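Local structure of GH127 beta-L-arabinofuranoside (Geobacillus stearothermophilus, 4QK0) at residues V16-Q21 against A422-Y427; R25-V30 against A87-T92; P488-G493 against A551-P556; L573-D578 against V623-I628. The protein probably hydrolyses terminal beta-L-arabinofuranosidic linkages, acting as a glycoside hydrolase of family GH127. All coordinates share one frame; numbering follows the deposited sequence.

In the fold
Interactions 1 and 2 lie close together, centres about 9 Å apart, and interaction 1 packs against the two helices, 22-42 and 76-92, that interaction 2 joins: Leu18 of the first packs on Ile27 of the second. Interaction 2 is a buried helix-helix contact, while interaction 1, partly buried, joins the helical domain to an edge strand. Interactions 3 and 4 belong to the strand-rich later part of the chain and meet through Leu552, which touches both Leu575 and Phe625. Interactions 2 and 4 rest on apolar side chains; interaction 1 adds a valine laid on a glycine carbonyl. Interaction 3 differs in laying an indole flat on a glycine backbone; like interaction 4, it has a mainly buried centre, with charged residues at the outside.

Interaction 1 of 4, residues V16-Q21 against A422-Y427; sequences VNLKDQ and ASIGHY
Ile424 opens the contact with its CG2 methyl, which reaches Leu18 CD1 at 4.1 Å while the two side chains cross at about a right angle. With CG1 anti to the backbone N (chi1 -178°), CG2 sits between N and the carbonyl carbon, the branch that meets the leucine. Trp23 and Ile27 of helix 22-42 touch both side chains, so the pair shares one helix as a neighbour. One residue on, Gly425 makes the closest backbone approach, its CA 6.0 Å from that of Val16. Here it is the carbonyl that matters: Gly425 O lies 3.7 Å from Val16 CG1 and 3.9 Å from Val16 CG2, a van der Waals contact of both methyls with a backbone oxygen. Gly425 sits inside a helix-like turn, with His426 N bonded to Ser423 O at 2.9 Å and Tyr427 N to Ile424 O at 3.0 Å. The Tyr427 ring is carried to helix 334-350, where it forms a cation-pi pair with Arg345. On the other segment, Asn17 bonds to Asp445 of the neighbouring strand, and Asp20 caps the start of helix 22-42. The pairing is thus a seam between two folds: the helical catalytic domain, consistent with the (alpha/alpha)6 barrel of its clan, and the antiparallel sheet whose edge strand is 15-18.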
loop_
_atom_site.group_PDB
_atom_site.type_symbol
_atom_site.label_atom_id
_atom_site.label_comp_id
_atom_site.label_asym_id
_atom_site.label_seq_id
_atom_site.Cartn_x
_atom_site.Cartn_y
_atom_site.Cartn_z
ATOM N N VAL A 16 37.602 -22.117 -13.326
ATOM C CA VAL A 16 36.818 -22.641 -12.194
ATOM C C VAL A 16 35.825 -23.657 -12.684
ATOM O O VAL A 16 35.083 -23.352 -13.568
ATOM C CB VAL A 16 36.035 -21.511 -11.502
ATOM C CG1 VAL A 16 35.194 -22.033 -10.368
ATOM C CG2 VAL A 16 36.980 -20.434 -10.992
ATOM N N ASN A 17 35.816 -24.862 -12.111
ATOM C CA ASN A 17 34.798 -25.864 -12.403
ATOM C C ASN A 17 33.919 -26.063 -11.219
ATOM O O ASN A 17 34.382 -26.328 -10.088
ATOM C CB ASN A 17 35.393 -27.230 -12.757
ATOM C CG ASN A 17 36.342 -27.147 -13.921
ATOM O OD1 ASN A 17 36.041 -26.541 -14.947
ATOM N ND2 ASN A 17 37.517 -27.706 -13.754
ATOM N N LEU A 18 32.634 -25.992 -11.479
ATOM C CA LEU A 18 31.669 -26.332 -10.448
ATOM C C LEU A 18 31.604 -27.827 -10.230
ATOM O O LEU A 18 31.546 -28.555 -11.178
ATOM C CB LEU A 18 30.313 -25.921 -10.897
ATOM C CG LEU A 18 29.742 -24.654 -10.340
ATOM C CD1 LEU A 18 28.334 -24.668 -10.872
ATOM C CD2 LEU A 18 29.686 -24.634 -8.828
ATOM N N LYS A 19 31.589 -28.279 -8.990
ATOM C CA LYS A 19 31.441 -29.691 -8.711
ATOM C C LYS A 19 30.464 -29.843 -7.551
ATOM O O LYS A 19 30.771 -30.455 -6.556
ATOM C CB LYS A 19 32.790 -30.326 -8.269
ATOM C CG LYS A 19 33.968 -30.460 -9.229
ATOM C CD LYS A 19 35.146 -31.308 -8.567
ATOM C CE LYS A 19 35.841 -30.833 -7.230
ATOM N NZ LYS A 19 35.049 -30.865 -5.948
ATOM N N ASP A 20 29.301 -29.231 -7.615
ATOM C CA ASP A 20 28.431 -29.285 -6.443
ATOM C C ASP A 20 27.095 -29.885 -6.850
ATOM O O ASP A 20 26.986 -30.444 -7.917
ATOM C CB ASP A 20 28.299 -27.897 -5.801
ATOM C CG ASP A 20 27.238 -27.069 -6.437
ATOM O OD1 ASP A 20 26.962 -27.302 -7.654
ATOM O OD2 ASP A 20 26.668 -26.207 -5.707
ATOM N N GLN A 21 26.116 -29.823 -5.973
ATOM C CA GLN A 21 24.761 -30.248 -6.313
ATOM C C GLN A 21 23.891 -29.026 -6.526
ATOM O O GLN A 21 23.195 -28.905 -7.528
ATOM C CB GLN A 21 24.159 -31.049 -5.168
ATOM C CG GLN A 21 24.771 -32.424 -4.954
ATOM C CD GLN A 21 24.729 -33.268 -6.213
ATOM O OE1 GLN A 21 25.700 -33.288 -6.957
ATOM N NE2 GLN A 21 23.607 -33.945 -6.473
ATOM N N ALA A 422 24.563 -18.714 -14.678
ATOM C CA ALA A 422 25.535 -19.353 -15.580
ATOM C C ALA A 422 26.970 -18.920 -15.272
ATOM O O ALA A 422 27.907 -19.648 -15.568
ATOM C CB ALA A 422 25.208 -19.072 -17.041
ATOM N N SER A 423 27.125 -17.748 -14.662
ATOM C CA SER A 423 28.438 -17.242 -14.335
ATOM C C SER A 423 28.760 -17.385 -12.864
ATOM O O SER A 423 29.648 -16.712 -12.377
ATOM C CB SER A 423 28.544 -15.760 -14.769
ATOM O OG SER A 423 27.617 -14.955 -14.076
ATOM N N ILE A 424 28.012 -18.203 -12.142
ATOM C CA ILE A 424 28.196 -18.284 -10.716
ATOM C C ILE A 424 29.657 -18.594 -10.366
ATOM O O ILE A 424 30.173 -18.138 -9.331
ATOM C CB ILE A 424 27.225 -19.307 -10.070
ATOM C CG1 ILE A 424 27.368 -19.362 -8.556
ATOM C CG2 ILE A 424 27.459 -20.696 -10.557
ATOM C CD1 ILE A 424 26.839 -18.123 -7.889
ATOM N N GLY A 425 30.316 -19.365 -11.209
ATOM C CA GLY A 425 31.698 -19.743 -10.987
ATOM C C GLY A 425 32.645 -18.581 -10.845
ATOM O O GLY A 425 33.618 -18.667 -10.112
ATOM N N HIS A 426 32.312 -17.465 -11.473
ATOM C CA HIS A 426 33.134 -16.265 -11.428
ATOM C C HIS A 426 33.063 -15.557 -10.077
ATOM O O HIS A 426 33.824 -14.651 -9.856
ATOM C CB HIS A 426 32.662 -15.221 -12.411
ATOM C CG HIS A 426 32.721 -15.621 -13.841
ATOM N ND1 HIS A 426 32.711 -16.939 -14.226
ATOM C CD2 HIS A 426 32.705 -14.891 -14.985
ATOM C CE1 HIS A 426 32.732 -17.011 -15.541
ATOM N NE2 HIS A 426 32.729 -15.783 -16.025
ATOM N N TYR A 427 32.143 -15.938 -9.186
ATOM C CA TYR A 427 32.001 -15.238 -7.909
ATOM C C TYR A 427 32.596 -15.998 -6.726
ATOM O O TYR A 427 32.623 -15.489 -5.614
ATOM C CB TYR A 427 30.493 -14.917 -7.616
ATOM C CG TYR A 427 29.884 -14.005 -8.642
ATOM C CD1 TYR A 427 29.522 -14.489 -9.907
ATOM C CD2 TYR A 427 29.729 -12.656 -8.402
ATOM C CE1 TYR A 427 28.999 -13.652 -10.891
ATOM C CE2 TYR A 427 29.209 -11.812 -9.375
ATOM C CZ TYR A 427 28.837 -12.327 -10.609
ATOM O OH TYR A 427 28.312 -11.513 -11.569
#

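Interaction 2 of 4, residues R25-V30 against A87-T92; sequences RYIDVV and AYLLET
Leu89 offers both of its methyls to one side of helix 22-42: CD2 meets Ile27 CG2 at 4.2 Å, and CD1 meets Val30 CG1 at 4.3 Å. Ile27 and Val30 stand three residues apart, close to one helical turn, and the forked end of the leucine touches one with each branch. CD1 continues the chain anti to CA (chi2 174°) toward Val30, and CD2 branches off toward Ile27. The spacing is moderate, with the CA atoms of Ile27 and Leu89 8.1 Å apart, and the contact is purely apolar. Thr92, nearly one turn further on, points toward the first helix but lies at the margin. Such helix-on-helix packing is the building principle of an (alpha/alpha)6 barrel, the fold expected for this catalytic domain. In the next shell, Ile35 touches both Val30 and Leu89, and helix 413-422 adds Ala418 and Ile421 against Val30. Arg31 ties the helices together with polar bonds, its NH2 bonding to Leu89 O and to Thr92 OG1, so the end of helix 76-92 is gripped by the helix against which Leu89 packs. Further out, Tyr88 OH bonds to Glu84 and its ring meets that of His426, while Arg25 NH2 lies 3.6 Å above the plane of the Tyr26 ring, toward its rim, and Arg25 NH1 bonds to Leu374 O.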
loop_
_atom_site.group_PDB
_atom_site.type_symbol
_atom_site.label_atom_id
_atom_site.label_comp_id
_atom_site.label_asym_id
_atom_site.label_seq_id
_atom_site.Cartn_x
_atom_site.Cartn_y
_atom_site.Cartn_z
ATOM N N ARG A 25 22.769 -28.004 -10.390
ATOM C CA ARG A 25 21.364 -28.181 -10.783
ATOM C C ARG A 25 20.788 -26.917 -11.452
ATOM O O ARG A 25 20.115 -26.998 -12.494
ATOM C CB ARG A 25 20.520 -28.627 -9.579
ATOM C CG ARG A 25 19.176 -29.266 -9.959
ATOM C CD ARG A 25 18.211 -29.274 -8.782
ATOM N NE ARG A 25 17.801 -27.927 -8.456
ATOM C CZ ARG A 25 16.853 -27.246 -9.089
ATOM N NH1 ARG A 25 16.189 -27.765 -10.123
ATOM N NH2 ARG A 25 16.532 -26.032 -8.654
ATOM N N TYR A 26 21.089 -25.735 -10.916
ATOM C CA TYR A 26 20.553 -24.481 -11.499
ATOM C C TYR A 26 21.133 -24.189 -12.865
ATOM O O TYR A 26 20.439 -23.736 -13.798
ATOM C CB TYR A 26 20.804 -23.287 -10.562
ATOM C CG TYR A 26 19.786 -23.128 -9.432
ATOM C CD1 TYR A 26 18.500 -22.697 -9.703
ATOM C CD2 TYR A 26 20.127 -23.343 -8.122
ATOM C CE1 TYR A 26 17.558 -22.539 -8.702
ATOM C CE2 TYR A 26 19.198 -23.154 -7.106
ATOM C CZ TYR A 26 17.889 -22.745 -7.435
ATOM O OH TYR A 26 16.952 -22.587 -6.468
ATOM N N ILE A 27 22.420 -24.450 -13.006
ATOM C CA ILE A 27 23.070 -24.271 -14.320
ATOM C C ILE A 27 22.477 -25.195 -15.358
ATOM O O ILE A 27 22.218 -24.781 -16.470
ATOM C CB ILE A 27 24.600 -24.455 -14.215
ATOM C CG1 ILE A 27 25.140 -23.329 -13.346
ATOM C CG2 ILE A 27 25.255 -24.418 -15.584
ATOM C CD1 ILE A 27 26.625 -23.141 -13.423
ATOM N N ASP A 28 22.244 -26.429 -14.984
ATOM C CA ASP A 28 21.597 -27.374 -15.883
ATOM C C ASP A 28 20.237 -26.915 -16.304
ATOM O O ASP A 28 19.864 -27.058 -17.477
ATOM C CB ASP A 28 21.509 -28.772 -15.253
ATOM C CG ASP A 28 22.912 -29.430 -15.088
ATOM O OD1 ASP A 28 23.865 -28.994 -15.787
ATOM O OD2 ASP A 28 23.070 -30.385 -14.264
ATOM N N VAL A 29 19.479 -26.365 -15.351
ATOM C CA VAL A 29 18.166 -25.798 -15.676
ATOM C C VAL A 29 18.303 -24.633 -16.631
ATOM O O VAL A 29 17.532 -24.501 -17.601
ATOM C CB VAL A 29 17.413 -25.375 -14.400
ATOM C CG1 VAL A 29 16.261 -24.460 -14.735
ATOM C CG2 VAL A 29 16.903 -26.616 -13.673
ATOM N N VAL A 30 19.247 -23.740 -16.372
ATOM C CA VAL A 30 19.430 -22.618 -17.312
ATOM C C VAL A 30 19.805 -23.099 -18.706
ATOM O O VAL A 30 19.331 -22.565 -19.718
ATOM C CB VAL A 30 20.528 -21.643 -16.780
ATOM C CG1 VAL A 30 20.950 -20.649 -17.847
ATOM C CG2 VAL A 30 20.025 -20.873 -15.594
ATOM N N ALA A 87 27.377 -17.226 -23.661
ATOM C CA ALA A 87 28.830 -17.142 -23.407
ATOM C C ALA A 87 29.259 -17.856 -22.174
ATOM O O ALA A 87 30.189 -18.692 -22.209
ATOM C CB ALA A 87 29.262 -15.695 -23.325
ATOM N N TYR A 88 28.570 -17.601 -21.054
ATOM C CA TYR A 88 28.953 -18.260 -19.804
ATOM C C TYR A 88 28.661 -19.733 -19.859
ATOM O O TYR A 88 29.389 -20.539 -19.247
ATOM C CB TYR A 88 28.267 -17.638 -18.580
ATOM C CG TYR A 88 28.538 -16.156 -18.406
ATOM C CD1 TYR A 88 29.815 -15.641 -18.536
ATOM C CD2 TYR A 88 27.516 -15.281 -18.087
ATOM C CE1 TYR A 88 30.072 -14.283 -18.353
ATOM C CE2 TYR A 88 27.752 -13.922 -17.924
ATOM C CZ TYR A 88 29.034 -13.429 -18.050
ATOM O OH TYR A 88 29.259 -12.087 -17.905
ATOM N N LEU A 89 27.583 -20.106 -20.544
ATOM C CA LEU A 89 27.274 -21.532 -20.655
ATOM C C LEU A 89 28.378 -22.278 -21.411
ATOM O O LEU A 89 28.759 -23.403 -21.038
ATOM C CB LEU A 89 25.937 -21.747 -21.340
ATOM C CG LEU A 89 24.768 -21.423 -20.398
ATOM C CD1 LEU A 89 23.470 -21.519 -21.183
ATOM C CD2 LEU A 89 24.689 -22.339 -19.220
ATOM N N LEU A 90 28.869 -21.650 -22.472
ATOM C CA LEU A 90 29.936 -22.223 -23.275
ATOM C C LEU A 90 31.263 -22.351 -22.561
ATOM O O LEU A 90 32.056 -23.173 -22.969
ATOM C CB LEU A 90 30.137 -21.420 -24.555
ATOM C CG LEU A 90 28.951 -21.412 -25.520
ATOM C CD1 LEU A 90 29.197 -20.483 -26.690
ATOM C CD2 LEU A 90 28.626 -22.808 -26.041
ATOM N N GLU A 91 31.533 -21.548 -21.531
ATOM C CA GLU A 91 32.727 -21.735 -20.693
ATOM C C GLU A 91 32.695 -23.042 -19.938
ATOM O O GLU A 91 33.745 -23.549 -19.582
ATOM C CB GLU A 91 32.860 -20.649 -19.624
ATOM C CG GLU A 91 33.328 -19.294 -20.108
ATOM C CD GLU A 91 33.638 -18.313 -18.979
ATOM O OE1 GLU A 91 33.002 -18.401 -17.903
ATOM O OE2 GLU A 91 34.523 -17.434 -19.163
ATOM N N THR A 92 31.515 -23.553 -19.603
ATOM C CA THR A 92 31.427 -24.747 -18.761
ATOM C C THR A 92 30.963 -25.984 -19.534
ATOM O O THR A 92 30.801 -27.033 -18.958
ATOM C CB THR A 92 30.490 -24.537 -17.535
ATOM O OG1 THR A 92 29.129 -24.361 -17.963
ATOM C CG2 THR A 92 30.933 -23.340 -16.704
#

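Interaction 3 of 4, residues P488-G493 against A551-P556; sequences PGWCRG and ALQRGP
Trp490 lies flat on the backbone of Gly555, and this is the tight part of the contact. Gly555 CA stands 3.4 Å from the centroid of the six-membered ring, 1° off the ring normal, a CH-pi contact over the face, and the peptide continues across the indole, with Pro556 N 3.6 Å from Trp490 NE1. That NE1 hydrogen-bonds to Glu361 OE1 of helix 354-365. Glycine suits the place: its phi is positive, and a CB would collide with Pro556 CD. The peptide is held by Gln553, whose extended chain brings NE2 to Gly555 O at 3.0 Å in a nearly straight bond (171°) in the carbonyl plane; the same NE2 touches Trp490 CB more loosely, at 4.0 Å. Pro488 CB and Cys491 CB cover parts of the indole's opposite face. Replacing Trp490 by an alanine would probably uncover the Gly555 peptide and leave Glu361 OE1 without its indole N-H. On the solvent side, Gly489 and Arg492 are exposed, the arginine forming a salt bridge with Glu535 and packing on Pro615 of the second subunit. Helix 354-365 also brings Arg362 against Gln553, while strand 557-562 flanks strand 549-554, and loop residues Tyr463 and Met532 touch the indole.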
loop_
_atom_site.group_PDB
_atom_site.type_symbol
_atom_site.label_atom_id
_atom_site.label_comp_id
_atom_site.label_asym_id
_atom_site.label_seq_id
_atom_site.Cartn_x
_atom_site.Cartn_y
_atom_site.Cartn_z
ATOM N N PRO A 488 31.755 -16.324 7.491
ATOM C CA PRO A 488 30.423 -15.713 7.234
ATOM C C PRO A 488 29.870 -15.001 8.433
ATOM O O PRO A 488 29.983 -15.489 9.563
ATOM C CB PRO A 488 29.542 -16.908 6.911
ATOM C CG PRO A 488 30.522 -17.935 6.377
ATOM C CD PRO A 488 31.717 -17.771 7.261
ATOM N N GLY A 489 29.434 -13.779 8.185
ATOM C CA GLY A 489 28.877 -12.926 9.238
ATOM C C GLY A 489 27.716 -13.577 9.968
ATOM O O GLY A 489 27.483 -13.242 11.098
ATOM N N TRP A 490 26.997 -14.511 9.339
ATOM C CA TRP A 490 25.888 -15.210 10.037
ATOM C C TRP A 490 26.394 -16.237 11.049
ATOM O O TRP A 490 25.643 -16.700 11.914
ATOM C CB TRP A 490 24.906 -15.869 9.049
ATOM C CG TRP A 490 25.531 -16.838 8.085
ATOM C CD1 TRP A 490 25.796 -16.619 6.795
ATOM C CD2 TRP A 490 25.951 -18.195 8.361
ATOM N NE1 TRP A 490 26.356 -17.745 6.222
ATOM C CE2 TRP A 490 26.476 -18.712 7.179
ATOM C CE3 TRP A 490 25.969 -18.991 9.515
ATOM C CZ2 TRP A 490 27.006 -19.997 7.092
ATOM C CZ3 TRP A 490 26.484 -20.254 9.442
ATOM C CH2 TRP A 490 27.006 -20.754 8.228
ATOM N N CYS A 491 27.672 -16.578 10.971
ATOM C CA CYS A 491 28.214 -17.684 11.726
ATOM C C CYS A 491 28.765 -17.235 13.070
ATOM O O CYS A 491 29.373 -16.213 13.134
ATOM C CB CYS A 491 29.351 -18.280 10.905
ATOM S SG CYS A 491 30.089 -19.677 11.690
ATOM N N ARG A 492 28.598 -18.018 14.126
ATOM C CA ARG A 492 29.322 -17.802 15.400
ATOM C C ARG A 492 30.256 -19.000 15.461
ATOM O O ARG A 492 29.844 -20.127 15.133
ATOM C CB ARG A 492 28.457 -17.943 16.674
ATOM C CG ARG A 492 27.045 -17.389 16.732
ATOM C CD ARG A 492 26.074 -18.407 17.382
ATOM N NE ARG A 492 24.682 -17.946 17.400
ATOM C CZ ARG A 492 24.095 -17.232 18.377
ATOM N NH1 ARG A 492 24.763 -16.906 19.493
ATOM N NH2 ARG A 492 22.811 -16.855 18.249
ATOM N N GLY A 493 31.455 -18.814 15.959
ATOM C CA GLY A 493 32.313 -19.945 16.315
ATOM C C GLY A 493 32.876 -20.783 15.204
ATOM O O GLY A 493 32.909 -22.044 15.276
ATOM N N ALA A 551 12.204 -13.682 12.078
ATOM C CA ALA A 551 12.429 -14.461 10.862
ATOM C C ALA A 551 13.311 -15.587 11.238
ATOM O O ALA A 551 14.202 -15.464 12.087
ATOM C CB ALA A 551 13.063 -13.629 9.764
ATOM N N LEU A 552 13.113 -16.710 10.580
ATOM C CA LEU A 552 14.034 -17.828 10.789
ATOM C C LEU A 552 15.109 -17.904 9.700
ATOM O O LEU A 552 14.851 -17.674 8.523
ATOM C CB LEU A 552 13.262 -19.127 10.795
ATOM C CG LEU A 552 12.217 -19.165 11.895
ATOM C CD1 LEU A 552 11.450 -20.446 11.808
ATOM C CD2 LEU A 552 12.816 -19.035 13.284
ATOM N N GLN A 553 16.334 -18.183 10.130
ATOM C CA GLN A 553 17.458 -18.316 9.230
ATOM C C GLN A 553 18.384 -19.442 9.712
ATOM O O GLN A 553 18.656 -19.592 10.898
ATOM C CB GLN A 553 18.238 -17.010 9.127
ATOM C CG GLN A 553 19.339 -17.062 8.080
ATOM C CD GLN A 553 20.048 -15.750 7.797
ATOM O OE1 GLN A 553 19.464 -14.680 7.907
ATOM N NE2 GLN A 553 21.288 -15.847 7.312
ATOM N N ARG A 554 18.933 -20.169 8.756
ATOM C CA ARG A 554 19.960 -21.202 9.060
ATOM C C ARG A 554 21.092 -21.156 8.038
ATOM O O ARG A 554 20.844 -21.279 6.835
ATOM C CB ARG A 554 19.287 -22.559 9.015
ATOM C CG ARG A 554 20.213 -23.726 9.251
ATOM C CD ARG A 554 19.463 -25.056 9.324
ATOM N NE ARG A 554 20.444 -26.092 9.666
ATOM C CZ ARG A 554 21.237 -26.711 8.795
ATOM N NH1 ARG A 554 21.181 -26.474 7.508
ATOM N NH2 ARG A 554 22.108 -27.577 9.226
ATOM N N GLY A 555 22.332 -20.979 8.491
ATOM C CA GLY A 555 23.414 -20.744 7.524
ATOM C C GLY A 555 23.052 -19.472 6.793
ATOM O O GLY A 555 22.502 -18.543 7.399
ATOM N N PRO A 556 23.283 -19.425 5.479
ATOM C CA PRO A 556 22.924 -18.251 4.648
ATOM C C PRO A 556 21.443 -18.189 4.194
ATOM O O PRO A 556 21.079 -17.253 3.489
ATOM C CB PRO A 556 23.803 -18.449 3.397
ATOM C CG PRO A 556 23.806 -19.931 3.224
ATOM C CD PRO A 556 23.849 -20.487 4.639
#

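Interaction 4 of 4, residues L573-D578 against V623-I628; sequences LFLPRD and VPFRAI
Leu573 and Val623 are the nearest backbone pair, their CA atoms 8.8 Å apart, so the weakly bonded strand near 574-575 and strand 623-628 meet through side chains rather than as hydrogen-bonded neighbours. The first meeting is methyl to methyl: Leu573 CD2 touches Val623 CG2 at 3.7 Å, the two side chains crossing obliquely. Two residues on, Leu575 CD1 approaches Phe625 CE2 at 3.6 Å and Phe625 CZ at 4.0 Å, the side chains running at about a right angle to each other. The leucine extends with CG anti to its backbone N (chi1 -177°), whereas the phenylalanine takes the more hindered first torsion (chi1 76°), which turns its ring toward the leucine. Between the two leucines, Phe574 packs on Gly548 of the second subunit; beyond them, exposed Arg577 and Asp578 form a salt bridge, though both are poorly ordered. In the fold, strand 593-603 lies between the two segments and bonds to both, while strands 557-562 and 641-647 link them round the other way, so the pairings follow a closed, barrel-like course. Leu561 and Ala600 touch both Leu573 and Phe625, and Leu552 of strand 549-554 packs against Leu575 and Phe625.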
loop_
_atom_site.group_PDB
_atom_site.type_symbol
_atom_site.label_atom_id
_atom_site.label_comp_id
_atom_site.label_asym_id
_atom_site.label_seq_id
_atom_site.Cartn_x
_atom_site.Cartn_y
_atom_site.Cartn_z
ATOM N N LEU A 573 -0.277 -16.819 13.410
ATOM C CA LEU A 573 0.704 -17.809 13.878
ATOM C C LEU A 573 1.697 -17.033 14.673
ATOM O O LEU A 573 2.208 -16.017 14.207
ATOM C CB LEU A 573 1.476 -18.458 12.742
ATOM C CG LEU A 573 1.140 -19.878 12.293
ATOM C CD1 LEU A 573 2.109 -20.281 11.195
ATOM C CD2 LEU A 573 1.242 -20.882 13.400
ATOM N N PHE A 574 1.945 -17.504 15.877
ATOM C CA PHE A 574 2.768 -16.832 16.838
ATOM C C PHE A 574 3.838 -17.819 17.273
ATOM O O PHE A 574 3.548 -18.961 17.652
ATOM C CB PHE A 574 1.925 -16.306 18.020
ATOM C CG PHE A 574 0.879 -15.306 17.601
ATOM C CD1 PHE A 574 -0.336 -15.722 17.067
ATOM C CD2 PHE A 574 1.130 -13.954 17.691
ATOM C CE1 PHE A 574 -1.284 -14.806 16.649
ATOM C CE2 PHE A 574 0.207 -13.035 17.277
ATOM C CZ PHE A 574 -1.018 -13.462 16.750
ATOM N N LEU A 575 5.087 -17.379 17.194
ATOM C CA LEU A 575 6.196 -18.225 17.537
ATOM C C LEU A 575 6.639 -17.812 18.889
ATOM O O LEU A 575 7.166 -16.726 19.047
ATOM C CB LEU A 575 7.310 -18.067 16.483
ATOM C CG LEU A 575 8.522 -18.964 16.703
ATOM C CD1 LEU A 575 8.148 -20.444 16.614
ATOM C CD2 LEU A 575 9.623 -18.710 15.676
ATOM N N PRO A 576 6.445 -18.652 19.899
ATOM C CA PRO A 576 7.007 -18.292 21.212
ATOM C C PRO A 576 8.525 -18.306 21.223
ATOM O O PRO A 576 9.147 -19.083 20.490
ATOM C CB PRO A 576 6.523 -19.399 22.141
ATOM C CG PRO A 576 5.581 -20.206 21.359
ATOM C CD PRO A 576 5.846 -19.987 19.909
ATOM N N ARG A 577 9.118 -17.411 22.011
ATOM C CA ARG A 577 10.610 -17.275 22.129
ATOM C C ARG A 577 11.291 -18.586 22.524
ATOM O O ARG A 577 12.392 -18.863 22.085
ATOM C CB ARG A 577 11.046 -16.134 23.130
ATOM C CG ARG A 577 10.722 -16.352 24.618
ATOM C CD ARG A 577 9.210 -16.327 24.855
ATOM N NE ARG A 577 8.508 -17.622 24.985
ATOM C CZ ARG A 577 7.169 -17.717 24.992
ATOM N NH1 ARG A 577 6.405 -16.625 24.852
ATOM N NH2 ARG A 577 6.583 -18.892 25.146
ATOM N N ASP A 578 10.618 -19.372 23.344
ATOM C CA ASP A 578 11.213 -20.563 23.909
ATOM C C ASP A 578 11.018 -21.797 23.092
ATOM O O ASP A 578 11.533 -22.833 23.474
ATOM C CB ASP A 578 10.579 -20.870 25.267
ATOM C CG ASP A 578 9.063 -21.201 25.159
ATOM O OD1 ASP A 578 8.617 -21.852 24.174
ATOM O OD2 ASP A 578 8.308 -20.803 26.073
ATOM N N VAL A 623 0.200 -25.519 17.696
ATOM C CA VAL A 623 0.214 -26.218 16.422
ATOM C C VAL A 623 1.670 -26.523 16.062
ATOM O O VAL A 623 2.536 -25.734 16.346
ATOM C CB VAL A 623 -0.473 -25.417 15.277
ATOM C CG1 VAL A 623 -1.927 -25.187 15.559
ATOM C CG2 VAL A 623 0.188 -24.081 15.037
ATOM N N PRO A 624 1.927 -27.664 15.417
ATOM C CA PRO A 624 3.223 -27.851 14.772
ATOM C C PRO A 624 3.355 -26.880 13.586
ATOM O O PRO A 624 2.324 -26.519 13.000
ATOM C CB PRO A 624 3.129 -29.287 14.220
ATOM C CG PRO A 624 1.660 -29.443 13.886
ATOM C CD PRO A 624 0.912 -28.636 14.935
ATOM N N PHE A 625 4.574 -26.407 13.270
ATOM C CA PHE A 625 4.807 -25.694 11.986
ATOM C C PHE A 625 5.990 -26.230 11.266
ATOM O O PHE A 625 6.907 -26.756 11.872
ATOM C CB PHE A 625 5.016 -24.183 12.138
ATOM C CG PHE A 625 6.355 -23.807 12.661
ATOM C CD1 PHE A 625 7.446 -23.523 11.823
ATOM C CD2 PHE A 625 6.525 -23.702 14.017
ATOM C CE1 PHE A 625 8.684 -23.152 12.364
ATOM C CE2 PHE A 625 7.750 -23.346 14.546
ATOM C CZ PHE A 625 8.816 -23.056 13.722
ATOM N N ARG A 626 6.019 -25.924 9.994
ATOM C CA ARG A 626 7.136 -26.228 9.172
ATOM C C ARG A 626 7.518 -25.082 8.271
ATOM O O ARG A 626 6.666 -24.482 7.565
ATOM C CB ARG A 626 6.819 -27.464 8.311
ATOM C CG ARG A 626 8.067 -27.934 7.601
ATOM C CD ARG A 626 7.968 -29.387 7.196
ATOM N NE ARG A 626 7.233 -29.455 5.954
ATOM C CZ ARG A 626 7.268 -30.477 5.116
ATOM N NH1 ARG A 626 8.047 -31.517 5.383
ATOM N NH2 ARG A 626 6.528 -30.446 4.018
ATOM N N ALA A 627 8.833 -24.819 8.223
ATOM C CA ALA A 627 9.347 -23.736 7.424
ATOM C C ALA A 627 10.277 -24.322 6.372
ATOM O O ALA A 627 11.003 -25.264 6.648
ATOM C CB ALA A 627 10.054 -22.715 8.305
ATOM N N ILE A 628 10.274 -23.702 5.200
ATOM C CA ILE A 628 11.139 -24.068 4.107
ATOM C C ILE A 628 11.950 -22.837 3.618
ATOM O O ILE A 628 11.657 -21.709 4.015
ATOM C CB ILE A 628 10.323 -24.613 2.911
ATOM C CG1 ILE A 628 9.259 -23.600 2.461
ATOM C CG2 ILE A 628 9.640 -25.929 3.297
ATOM C CD1 ILE A 628 9.259 -23.330 1.002
#